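Local coordinates for protein alpha-galactosidase (Thermus thermophilus, PDB 6LCJ) that probably cleaves terminal alpha-linked galactose from galactosides, as a thermostable glycoside hydrolase that assembles into a hexamer, at residues 326-331 against 349-354; 417-422 against 469-474; 66-69 against 73-76. One frame throughout, in Å; residues are numbered along the deposited sequence.

Contact 1: 326-331 against 349-354; sequences RLREAA and LADGLR
Arg-328 reaches from the late turns of helix 317-331 to the chain leading into strand 352-354, and a single nitrogen of its guanidinium serves two acceptors there. The charged bond joins NH1 of Arg-328 to OD2 of Asp-351, 2.9 Å apart and nearly straight, with an N-H...O angle of 168°. It makes a salt bridge in which OD2 lies in the guanidinium plane, while the nitrogen stands well above the carboxylate plane; the two flat groups are strongly turned against each other. The second bond, to an uncharged acceptor, runs 2.8 Å from the same NH1 to the backbone O of Leu-349, which the nitrogen meets head-on at a C=O...N angle of 179°. With CG trans to the backbone nitrogen (chi1 171°) the arginine chain leaves the helix toward the strand, and bends at chi2 and chi3 fold its end onto these oxygens. Its NH2 is held by the carbonyl of Ala-334.

The apolar part is smaller. CD2 of Leu-349 lies 3.9 Å from CB of Arg-328, and the leucine continues onto Arg-321 and Met-324 of the same helix; a branched hydrocarbon suits this buried place.

Asp-351 is well chosen as a buried anion: its OD1 takes Arg-154 and Ser-156, its OD2 also the backbone N of Leu-336, so that it probably offsets the adjacent charges of Arg-328 and Arg-154. Putting an alanine at Arg-328 would probably leave the carbonyl of Leu-349 without its donor and Asp-351 with less positive charge beside it.

Helix 317-331 is an outer helix and strand 352-354 an inner strand of the (beta/alpha)8 TIM barrel, and the contact fastens one to the other at the strand's N-terminal end.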
loop_
_atom_site.group_PDB
_atom_site.type_symbol
_atom_site.label_atom_id
_atom_site.label_comp_id
_atom_site.label_asym_id
_atom_site.label_seq_id
_atom_site.Cartn_x
_atom_site.Cartn_y
_atom_site.Cartn_z
ATOM N N ARG E 326 22.630 1.195 -44.191
ATOM C CA ARG E 326 24.067 1.081 -44.361
ATOM C C ARG E 326 24.478 -0.382 -44.455
ATOM O O ARG E 326 25.348 -0.744 -45.256
ATOM C CB ARG E 326 24.780 1.801 -43.209
ATOM C CG ARG E 326 26.284 1.546 -43.118
ATOM C CD ARG E 326 27.111 2.242 -44.240
ATOM N NE ARG E 326 28.450 1.644 -44.363
ATOM C CZ ARG E 326 28.911 1.049 -45.463
ATOM N NH1 ARG E 326 28.153 0.980 -46.552
ATOM N NH2 ARG E 326 30.123 0.507 -45.465
ATOM N N LEU E 327 23.852 -1.240 -43.655
ATOM C CA LEU E 327 24.147 -2.664 -43.740
ATOM C C LEU E 327 23.616 -3.250 -45.042
ATOM O O LEU E 327 24.182 -4.216 -45.563
ATOM C CB LEU E 327 23.552 -3.393 -42.536
ATOM C CG LEU E 327 24.386 -3.517 -41.272
ATOM C CD1 LEU E 327 24.794 -2.157 -40.793
ATOM C CD2 LEU E 327 23.595 -4.246 -40.193
ATOM N N ARG E 328 22.539 -2.674 -45.578
ATOM C CA ARG E 328 22.045 -3.099 -46.879
ATOM C C ARG E 328 23.079 -2.826 -47.962
ATOM O O ARG E 328 23.358 -3.691 -48.796
ATOM C CB ARG E 328 20.721 -2.401 -47.204
ATOM C CG ARG E 328 20.212 -2.616 -48.649
ATOM C CD ARG E 328 19.574 -3.999 -48.879
ATOM N NE ARG E 328 20.565 -5.030 -49.193
ATOM C CZ ARG E 328 20.327 -6.340 -49.192
ATOM N NH1 ARG E 328 19.130 -6.809 -48.875
ATOM N NH2 ARG E 328 21.294 -7.191 -49.504
ATOM N N GLU E 329 23.672 -1.625 -47.947
ATOM C CA GLU E 329 24.672 -1.264 -48.946
ATOM C C GLU E 329 25.960 -2.042 -48.744
ATOM O O GLU E 329 26.599 -2.453 -49.717
ATOM C CB GLU E 329 24.946 0.234 -48.900
ATOM C CG GLU E 329 23.872 1.064 -49.568
ATOM C CD GLU E 329 23.926 0.991 -51.103
ATOM O OE1 GLU E 329 24.797 0.284 -51.661
ATOM O OE2 GLU E 329 23.087 1.643 -51.758
ATOM N N ALA E 330 26.353 -2.265 -47.492
ATOM C CA ALA E 330 27.571 -3.027 -47.244
ATOM C C ALA E 330 27.437 -4.465 -47.722
ATOM O O ALA E 330 28.444 -5.102 -48.057
ATOM C CB ALA E 330 27.931 -2.988 -45.761
ATOM N N ALA E 331 26.209 -4.989 -47.767
ATOM C CA ALA E 331 25.965 -6.368 -48.175
ATOM C C ALA E 331 25.807 -6.513 -49.678
ATOM O O ALA E 331 25.880 -7.635 -50.196
ATOM C CB ALA E 331 24.715 -6.921 -47.479
ATOM N N LEU E 349 14.464 -3.226 -47.370
ATOM C CA LEU E 349 15.852 -3.555 -47.077
ATOM C C LEU E 349 16.077 -5.059 -46.969
ATOM O O LEU E 349 17.032 -5.585 -47.552
ATOM C CB LEU E 349 16.290 -2.872 -45.779
ATOM C CG LEU E 349 16.190 -1.347 -45.788
ATOM C CD1 LEU E 349 16.411 -0.787 -44.404
ATOM C CD2 LEU E 349 17.176 -0.733 -46.813
ATOM N N ALA E 350 15.217 -5.770 -46.238
ATOM C CA ALA E 350 15.356 -7.215 -46.120
ATOM C C ALA E 350 14.983 -7.909 -47.424
ATOM O O ALA E 350 14.073 -7.481 -48.138
ATOM C CB ALA E 350 14.477 -7.753 -44.987
ATOM N N ASP E 351 15.694 -8.995 -47.727
ATOM C CA ASP E 351 15.264 -9.934 -48.758
ATOM C C ASP E 351 14.287 -10.953 -48.189
ATOM O O ASP E 351 13.271 -11.266 -48.819
ATOM C CB ASP E 351 16.468 -10.666 -49.359
ATOM C CG ASP E 351 17.519 -9.713 -49.889
ATOM O OD1 ASP E 351 17.243 -9.074 -50.913
ATOM O OD2 ASP E 351 18.608 -9.591 -49.272
ATOM N N GLY E 352 14.588 -11.469 -47.005
ATOM C CA GLY E 352 13.678 -12.329 -46.280
ATOM C C GLY E 352 13.433 -11.761 -44.893
ATOM O O GLY E 352 14.327 -11.159 -44.282
ATOM N N LEU E 353 12.203 -11.943 -44.404
ATOM C CA LEU E 353 11.782 -11.384 -43.125
ATOM C C LEU E 353 11.029 -12.443 -42.330
ATOM O O LEU E 353 10.025 -12.980 -42.805
ATOM C CB LEU E 353 10.914 -10.144 -43.337
ATOM C CG LEU E 353 10.357 -9.457 -42.092
ATOM C CD1 LEU E 353 11.462 -8.785 -41.340
ATOM C CD2 LEU E 353 9.276 -8.440 -42.446
ATOM N N ARG E 354 11.511 -12.742 -41.130
ATOM C CA ARG E 354 10.766 -13.605 -40.220
ATOM C C ARG E 354 9.551 -12.854 -39.693
ATOM O O ARG E 354 9.662 -11.697 -39.286
ATOM C CB ARG E 354 11.663 -14.065 -39.073
ATOM C CG ARG E 354 12.709 -15.115 -39.491
ATOM C CD ARG E 354 12.210 -16.545 -39.268
ATOM N NE ARG E 354 11.544 -16.624 -37.984
ATOM C CZ ARG E 354 12.148 -16.920 -36.836
ATOM N NH1 ARG E 354 13.443 -17.229 -36.803
ATOM N NH2 ARG E 354 11.445 -16.917 -35.710
#

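Contact 2: 417-422 against 469-474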
loop_
_atom_site.group_PDB
_atom_site.type_symbol
_atom_site.label_atom_id
_atom_site.label_comp_id
_atom_site.label_asym_id
_atom_site.label_seq_id
_atom_site.Cartn_x
_atom_site.Cartn_y
_atom_site.Cartn_z
ATOM N N GLU E 417 0.500 -31.735 -36.967
ATOM C CA GLU E 417 1.036 -30.429 -36.610
ATOM C C GLU E 417 2.119 -30.000 -37.597
ATOM O O GLU E 417 2.102 -28.873 -38.104
ATOM C CB GLU E 417 1.568 -30.461 -35.177
ATOM C CG GLU E 417 0.455 -30.432 -34.112
ATOM C CD GLU E 417 0.930 -30.850 -32.717
ATOM O OE1 GLU E 417 2.028 -31.435 -32.600
ATOM O OE2 GLU E 417 0.201 -30.605 -31.731
ATOM N N MET E 418 3.038 -30.908 -37.932
ATOM C CA MET E 418 4.108 -30.568 -38.870
ATOM C C MET E 418 3.578 -30.176 -40.252
ATOM O O MET E 418 4.208 -29.380 -40.955
ATOM C CB MET E 418 5.069 -31.740 -39.004
ATOM C CG MET E 418 5.977 -31.920 -37.842
ATOM S SD MET E 418 7.178 -33.237 -38.121
ATOM C CE MET E 418 6.433 -34.589 -37.173
ATOM N N ARG E 419 2.444 -30.738 -40.668
ATOM C CA ARG E 419 1.900 -30.431 -41.984
ATOM C C ARG E 419 1.398 -28.994 -42.074
ATOM O O ARG E 419 1.445 -28.386 -43.151
ATOM C CB ARG E 419 0.782 -31.422 -42.299
ATOM C CG ARG E 419 0.046 -31.176 -43.601
ATOM C CD ARG E 419 -0.629 -32.460 -44.104
ATOM N NE ARG E 419 0.310 -33.409 -44.719
ATOM C CZ ARG E 419 0.753 -34.523 -44.127
ATOM N NH1 ARG E 419 0.354 -34.833 -42.893
ATOM N NH2 ARG E 419 1.597 -35.329 -44.772
ATOM N N LEU E 420 0.902 -28.436 -40.967
ATOM C CA LEU E 420 0.499 -27.030 -40.967
ATOM C C LEU E 420 1.678 -26.114 -41.290
ATOM O O LEU E 420 1.543 -25.159 -42.066
ATOM C CB LEU E 420 -0.095 -26.654 -39.611
ATOM C CG LEU E 420 -1.285 -27.461 -39.099
ATOM C CD1 LEU E 420 -1.669 -26.949 -37.724
ATOM C CD2 LEU E 420 -2.442 -27.357 -40.053
ATOM N N GLN E 421 2.838 -26.386 -40.684
ATOM C CA GLN E 421 4.034 -25.614 -40.968
ATOM C C GLN E 421 4.495 -25.826 -42.406
ATOM O O GLN E 421 4.818 -24.865 -43.109
ATOM C CB GLN E 421 5.125 -25.984 -39.951
ATOM C CG GLN E 421 6.460 -25.227 -40.049
ATOM C CD GLN E 421 6.325 -23.730 -39.850
ATOM O OE1 GLN E 421 5.243 -23.223 -39.545
ATOM N NE2 GLN E 421 7.444 -23.007 -40.004
ATOM N N GLU E 422 4.506 -27.070 -42.871
ATOM C CA GLU E 422 4.930 -27.333 -44.243
ATOM C C GLU E 422 4.077 -26.570 -45.256
ATOM O O GLU E 422 4.599 -26.051 -46.251
ATOM C CB GLU E 422 4.880 -28.829 -44.518
ATOM C CG GLU E 422 5.588 -29.232 -45.780
ATOM C CD GLU E 422 5.165 -30.598 -46.247
ATOM O OE1 GLU E 422 5.739 -31.584 -45.746
ATOM O OE2 GLU E 422 4.259 -30.695 -47.109
ATOM N N GLY E 469 -1.869 -28.034 -52.919
ATOM C CA GLY E 469 -2.151 -28.986 -53.978
ATOM C C GLY E 469 -3.643 -29.238 -54.053
ATOM O O GLY E 469 -4.427 -28.304 -54.258
ATOM N N GLU E 470 -4.054 -30.484 -53.821
ATOM C CA GLU E 470 -5.457 -30.873 -53.868
ATOM C C GLU E 470 -6.091 -31.016 -52.488
ATOM O O GLU E 470 -7.260 -31.415 -52.397
ATOM C CB GLU E 470 -5.599 -32.186 -54.637
ATOM C CG GLU E 470 -4.980 -32.160 -56.037
ATOM C CD GLU E 470 -5.728 -31.245 -57.006
ATOM O OE1 GLU E 470 -6.879 -30.845 -56.712
ATOM O OE2 GLU E 470 -5.164 -30.930 -58.074
ATOM N N GLU E 471 -5.362 -30.685 -51.423
ATOM C CA GLU E 471 -5.801 -30.886 -50.047
ATOM C C GLU E 471 -6.105 -29.547 -49.388
ATOM O O GLU E 471 -5.352 -28.581 -49.549
ATOM C CB GLU E 471 -4.717 -31.634 -49.247
ATOM C CG GLU E 471 -4.918 -31.682 -47.732
ATOM C CD GLU E 471 -3.645 -32.067 -46.973
ATOM O OE1 GLU E 471 -2.582 -32.261 -47.611
ATOM O OE2 GLU E 471 -3.707 -32.181 -45.729
ATOM N N GLU E 472 -7.197 -29.493 -48.631
ATOM C CA GLU E 472 -7.573 -28.284 -47.911
ATOM C C GLU E 472 -7.048 -28.330 -46.478
ATOM O O GLU E 472 -7.274 -29.308 -45.762
ATOM C CB GLU E 472 -9.091 -28.112 -47.914
ATOM C CG GLU E 472 -9.616 -27.226 -46.795
ATOM C CD GLU E 472 -10.986 -26.651 -47.100
ATOM O OE1 GLU E 472 -11.459 -26.797 -48.251
ATOM O OE2 GLU E 472 -11.591 -26.052 -46.185
ATOM N N VAL E 473 -6.365 -27.262 -46.056
ATOM C CA VAL E 473 -5.769 -27.156 -44.724
ATOM C C VAL E 473 -6.487 -26.056 -43.953
ATOM O O VAL E 473 -6.583 -24.917 -44.426
ATOM C CB VAL E 473 -4.260 -26.864 -44.804
ATOM C CG1 VAL E 473 -3.589 -27.096 -43.456
ATOM C CG2 VAL E 473 -3.602 -27.705 -45.894
ATOM N N ASP E 474 -6.969 -26.392 -42.761
ATOM C CA ASP E 474 -7.745 -25.485 -41.921
ATOM C C ASP E 474 -6.924 -25.125 -40.685
ATOM O O ASP E 474 -6.469 -26.012 -39.956
ATOM C CB ASP E 474 -9.075 -26.134 -41.525
ATOM C CG ASP E 474 -10.029 -25.167 -40.831
ATOM O OD1 ASP E 474 -9.740 -23.954 -40.787
ATOM O OD2 ASP E 474 -11.085 -25.626 -40.334
#
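Leu-420 and Val-473 join two parts of the fold: helix 415-428, which leads into the closing strand 431-433 of the TIM barrel, and strand 471-474, an outer strand of the small C-terminal antiparallel sheet. Helix and strand segments pass at close to a right angle, 102° between their directions, with their axes 9.7 Å apart. So steep a crossing keeps the contact short.

At its centre CD2 of Leu-420 approaches CG1 of Val-473 to 3.6 Å, the two side chains set at a slant to each other. Val-473 turns CG1 trans to the backbone nitrogen (chi1 -166°), which sends this methyl toward the helix. The leucine leaves the helix less directly, and its branched end makes up the distance; the same side chain also packs on Leu-384 of helix 380-388. Beta-branched valine suits the extended strand backbone, and its small apolar side chain meets both Leu-420 and Val-468 of the adjoining strand 465-468. CD2 of Leu-420 further reaches the carbonyl oxygen of Asp-474 at 4.2 Å.

Two residues earlier on the strand, Glu-471 points to the same side as Val-473 and meets Arg-419 at the solvent-exposed margin. The glutamate is stretched out, whereas the arginine bends at chi3 and turns its guanidinium away from the carboxylate, the two planes being 45° apart. Opposite charges are near each other but form no salt bridge: OE1 of Glu-471 lies well out of the guanidinium plane, so no N-H of Arg-419 points at it. Both residues also touch a crystal neighbour, which may influence their pose. Long charged chains suit such an exposed edge. The nearest approach of the pair is therefore made by carbon: CD of Arg-419 lies 3.5 Å from OE2 of Glu-471, while NE stays 4.2 Å from OE1.

Contact 3: 66-69 against 73-76; sequences TPLL and RRPQ
The backbone O of Leu-68 is gripped by two nitrogens of Arg-74, NE at 2.8 Å and NH2 at 2.9 Å. The guanidinium comes side-on and holds the oxygen close to its own plane, so both N-H groups converge on one acceptor. Neither bond can then be straight: the N-H...O angles are 147° for NE and 141° for NH2. The chain of Arg-74 is fully extended from CG to NE, which lets it run back along the loop as far as this carbonyl.

Hydrocarbon lies beside the grip. CG of Arg-74 lies 4.0 Å from CD2 of Leu-68, the two side chains sliding past each other in opposite directions. Pro-67 brings its CB to 3.7 Å from NH2 of Arg-74, and CD2 of Leu-69, on a side chain that points the same way as the arginine, touches this nitrogen more loosely. Leucine suits position 68, where the side chain is buried and packs on Ala-77 and Asp-374, while the rigid ring of Pro-67 fits an exposed, extended piece of chain. The remaining nitrogen, NH1 of Arg-74, forms a salt bridge with Glu-84 of helix 80-84.

A second link runs through water 1, which accepts from NH1 of Arg-73 at 2.6 Å and donates to O of Leu-69 at 2.8 Å. The same NH1 forms a salt bridge with Glu-367 of a neighbouring subunit.

Neither segment belongs to a regular helix or strand, and the two are joined by side-chain-to-backbone bonds and one water. Arginine, with several donors on a long chain, can serve a carbonyl and a carboxylate together. The chemistry implies a loop probably steadied by its own arginines and, through Arg-73, tied to a neighbouring subunit.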
loop_
_atom_site.group_PDB
_atom_site.type_symbol
_atom_site.label_atom_id
_atom_site.label_comp_id
_atom_site.label_asym_id
_atom_site.label_seq_id
_atom_site.Cartn_x
_atom_site.Cartn_y
_atom_site.Cartn_z
ATOM N N THR E 66 -3.481 -8.757 -21.207
ATOM C CA THR E 66 -2.791 -9.412 -20.095
ATOM C C THR E 66 -1.324 -8.989 -20.056
ATOM O O THR E 66 -0.631 -9.099 -21.067
ATOM C CB THR E 66 -2.875 -10.933 -20.242
ATOM O OG1 THR E 66 -4.218 -11.330 -20.559
ATOM C CG2 THR E 66 -2.418 -11.624 -18.977
ATOM N N PRO E 67 -0.810 -8.536 -18.911
ATOM C CA PRO E 67 0.619 -8.207 -18.830
ATOM C C PRO E 67 1.488 -9.407 -19.164
ATOM O O PRO E 67 1.190 -10.539 -18.787
ATOM C CB PRO E 67 0.805 -7.774 -17.371
ATOM C CG PRO E 67 -0.581 -7.391 -16.899
ATOM C CD PRO E 67 -1.506 -8.310 -17.632
ATOM N N LEU E 68 2.577 -9.143 -19.875
ATOM C CA LEU E 68 3.512 -10.168 -20.304
ATOM C C LEU E 68 4.599 -10.294 -19.251
ATOM O O LEU E 68 5.155 -9.285 -18.806
ATOM C CB LEU E 68 4.111 -9.803 -21.665
ATOM C CG LEU E 68 5.028 -10.802 -22.371
ATOM C CD1 LEU E 68 4.878 -10.659 -23.874
ATOM C CD2 LEU E 68 6.481 -10.631 -21.968
ATOM N N LEU E 69 4.911 -11.523 -18.862
ATOM C CA LEU E 69 5.897 -11.802 -17.833
ATOM C C LEU E 69 6.986 -12.692 -18.400
ATOM O O LEU E 69 6.768 -13.393 -19.396
ATOM C CB LEU E 69 5.259 -12.490 -16.614
ATOM C CG LEU E 69 4.148 -11.708 -15.906
ATOM C CD1 LEU E 69 3.660 -12.461 -14.686
ATOM C CD2 LEU E 69 4.631 -10.322 -15.539
ATOM N N ARG E 73 11.833 -9.784 -20.009
ATOM C CA ARG E 73 11.739 -10.246 -21.390
ATOM C C ARG E 73 10.883 -9.358 -22.287
ATOM O O ARG E 73 10.799 -9.625 -23.490
ATOM C CB ARG E 73 11.178 -11.654 -21.427
ATOM C CG ARG E 73 12.191 -12.743 -21.227
ATOM C CD ARG E 73 11.614 -13.997 -21.820
ATOM N NE ARG E 73 12.366 -15.202 -21.505
ATOM C CZ ARG E 73 11.824 -16.302 -20.997
ATOM N NH1 ARG E 73 10.525 -16.352 -20.717
ATOM N NH2 ARG E 73 12.582 -17.355 -20.768
ATOM N N ARG E 74 10.242 -8.322 -21.748
ATOM C CA ARG E 74 9.463 -7.419 -22.595
ATOM C C ARG E 74 10.258 -6.747 -23.711
ATOM O O ARG E 74 9.718 -6.641 -24.825
ATOM C CB ARG E 74 8.780 -6.365 -21.730
ATOM C CG ARG E 74 7.735 -6.972 -20.865
ATOM C CD ARG E 74 7.126 -5.981 -19.946
ATOM N NE ARG E 74 6.056 -6.633 -19.211
ATOM C CZ ARG E 74 5.328 -6.049 -18.270
ATOM N NH1 ARG E 74 5.551 -4.782 -17.948
ATOM N NH2 ARG E 74 4.386 -6.740 -17.649
ATOM N N PRO E 75 11.492 -6.270 -23.514
ATOM C CA PRO E 75 12.186 -5.606 -24.639
ATOM C C PRO E 75 12.423 -6.516 -25.843
ATOM O O PRO E 75 12.566 -6.010 -26.964
ATOM C CB PRO E 75 13.508 -5.133 -24.016
ATOM C CG PRO E 75 13.217 -5.030 -22.537
ATOM C CD PRO E 75 12.253 -6.158 -22.254
ATOM N N GLN E 76 12.456 -7.835 -25.663
ATOM C CA GLN E 76 12.648 -8.749 -26.782
ATOM C C GLN E 76 11.345 -9.389 -27.256
ATOM O O GLN E 76 11.383 -10.246 -28.142
ATOM C CB GLN E 76 13.663 -9.841 -26.421
ATOM C CG GLN E 76 13.085 -11.037 -25.697
ATOM C CD GLN E 76 14.046 -11.578 -24.654
ATOM O OE1 GLN E 76 14.770 -10.809 -24.032
ATOM N NE2 GLN E 76 14.056 -12.900 -24.453
HETATM O O HOH W 1 8.427 -14.937 -21.043
#

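How the contacts relate
The three contacts are separate: none touches another, and they follow along the chain in the order contact 3, contact 1, contact 2. Contacts 1 and 3 lie on opposite sides of the chain's centre, with their own centres 28 Å apart and nearest atoms about 10 Å apart. Contact 2 is 31 Å from each of the others between centres, although its nearest atoms come within about 8 Å of contact 1. Contact 1 belongs to the barrel itself, contact 2 joins the barrel to the C-terminal sheet, and contact 3 reaches a neighbouring subunit. In TIM-barrel glycosidases the active site lies at the C-terminal strand ends, away from the end that contact 1 fastens.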